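Local coordinates for protein parahox neighbor (Phaeodactylum tricornutum CCAP 1055/1, PDB 5Z5M) that probably carries out the last two steps from urate to (S)-allantoin, hydrolysing 5-hydroxyisourate and decarboxylating the resulting OHCU, at residues S45-T48 against I49-A53. Sequence-based numbering, arbitrary orientation.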
loop_
_atom_site.group_PDB
_atom_site.type_symbol
_atom_site.label_atom_id
_atom_site.label_comp_id
_atom_site.label_asym_id
_atom_site.label_seq_id
_atom_site.Cartn_x
_atom_site.Cartn_y
_atom_site.Cartn_z
ATOM N N SER A 45 -1.177 40.173 -8.795
ATOM C CA SER A 45 -0.510 38.920 -9.134
ATOM C C SER A 45 -1.431 37.699 -9.003
ATOM O O SER A 45 -1.058 36.590 -9.395
ATOM C CB SER A 45 0.725 38.728 -8.253
ATOM O OG SER A 45 0.354 38.413 -6.924
ATOM N N ILE A 46 -2.630 37.901 -8.459
ATOM C CA ILE A 46 -3.582 36.801 -8.290
ATOM C C ILE A 46 -4.231 36.421 -9.614
ATOM O O ILE A 46 -4.928 37.229 -10.225
ATOM C CB ILE A 46 -4.686 37.150 -7.285
ATOM C CG1 ILE A 46 -4.080 37.423 -5.908
ATOM C CG2 ILE A 46 -5.700 36.009 -7.213
ATOM C CD1 ILE A 46 -5.072 37.975 -4.895
ATOM N N GLU A 47 -4.012 35.183 -10.051
ATOM C CA GLU A 47 -4.448 34.775 -11.383
ATOM C C GLU A 47 -5.527 33.693 -11.367
ATOM O O GLU A 47 -6.245 33.522 -12.350
ATOM C CB GLU A 47 -3.249 34.286 -12.198
ATOM C CG GLU A 47 -2.208 35.357 -12.496
ATOM C CD GLU A 47 -1.110 34.860 -13.432
ATOM O OE1 GLU A 47 -1.091 33.651 -13.745
ATOM O OE2 GLU A 47 -0.264 35.677 -13.854
ATOM N N THR A 48 -5.637 32.961 -10.262
ATOM C CA THR A 48 -6.578 31.845 -10.189
ATOM C C THR A 48 -7.457 31.928 -8.942
ATOM O O THR A 48 -7.185 32.705 -8.026
ATOM C CB THR A 48 -5.845 30.487 -10.181
ATOM O OG1 THR A 48 -5.011 30.401 -9.018
ATOM C CG2 THR A 48 -4.998 30.315 -11.433
ATOM N N ILE A 49 -8.512 31.123 -8.900
ATOM C CA ILE A 49 -9.383 31.136 -7.735
ATOM C C ILE A 49 -8.639 30.540 -6.534
ATOM O O ILE A 49 -8.855 30.960 -5.394
ATOM C CB ILE A 49 -10.713 30.390 -8.005
ATOM C CG1 ILE A 49 -11.694 30.607 -6.847
ATOM C CG2 ILE A 49 -10.475 28.915 -8.272
ATOM C CD1 ILE A 49 -13.063 30.018 -7.088
ATOM N N SER A 50 -7.726 29.607 -6.795
ATOM C CA SER A 50 -6.881 29.049 -5.738
ATOM C C SER A 50 -6.056 30.132 -5.059
ATOM O O SER A 50 -5.999 30.211 -3.831
ATOM C CB SER A 50 -5.942 27.979 -6.294
ATOM O OG SER A 50 -6.656 26.828 -6.690
ATOM N N GLN A 51 -5.410 30.964 -5.871
ATOM C CA GLN A 51 -4.577 32.038 -5.348
ATOM C C GLN A 51 -5.404 33.075 -4.592
ATOM O O GLN A 51 -4.950 33.638 -3.594
ATOM C CB GLN A 51 -3.800 32.701 -6.488
ATOM C CG GLN A 51 -2.709 31.812 -7.070
ATOM C CD GLN A 51 -2.106 32.375 -8.341
ATOM O OE1 GLN A 51 -2.627 33.324 -8.920
ATOM N NE2 GLN A 51 -1.004 31.786 -8.783
ATOM N N LEU A 52 -6.616 33.323 -5.074
ATOM C CA LEU A 52 -7.511 34.266 -4.419
ATOM C C LEU A 52 -7.890 33.749 -3.030
ATOM O O LEU A 52 -7.848 34.490 -2.046
ATOM C CB LEU A 52 -8.760 34.499 -5.277
ATOM C CG LEU A 52 -9.867 35.322 -4.613
ATOM C CD1 LEU A 52 -9.335 36.691 -4.182
ATOM C CD2 LEU A 52 -11.054 35.459 -5.549
ATOM N N ALA A 53 -8.233 32.468 -2.957
ATOM C CA ALA A 53 -8.567 31.832 -1.687
ATOM C C ALA A 53 -7.378 31.854 -0.732
ATOM O O ALA A 53 -7.539 32.117 0.461
ATOM C CB ALA A 53 -9.032 30.398 -1.914
#
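Thr48 and Gln51 cross at a slant where the loop after helix 30-38 runs into helix 49-61; Thr48 caps Gln51 N, and Gln51 reaches back to the loop backbone, chiefly to Glu47 N. The hydroxyl OG1 of Thr48, set between its own N and carbonyl carbon (chi1 62°), accepts from Gln51 N at 3.2 Å in a nearly straight bond. The Gln51 chain, extended beyond CG, passes the threonine hydroxyl, where CG lies 3.3 Å from Thr48 OG1, and carries OE1 to the loop. There OE1 takes a short bond from Glu47 N (2.6 Å), the donor almost in line with the C=O bond at 173°, and a weak, more bent one from Thr48 N (3.3 Å). The Glu47 bond, helped weakly by Thr48 N, probably holds OE1 in place. The Glu47 side chain runs alongside that of Gln51 in the same direction, its carboxylate plane turned 51° from the amide. Ile46 lays CG2 against the first turn, 3.9 Å from Leu52 CB, and also packs on Leu11 of helix 7-11. Thr48 O accepts from Leu52 N at 3.1 Å, starting the helical bonding. Beside the cap, Ser50 OG bonds to Asp279 and Asn277 from the transthyretin-like part of the chain. N-cap Thr48 and Gln51 form a capping box, its return bond to Thr48 N weak, here opening a helix of the OHCU decarboxylase domain.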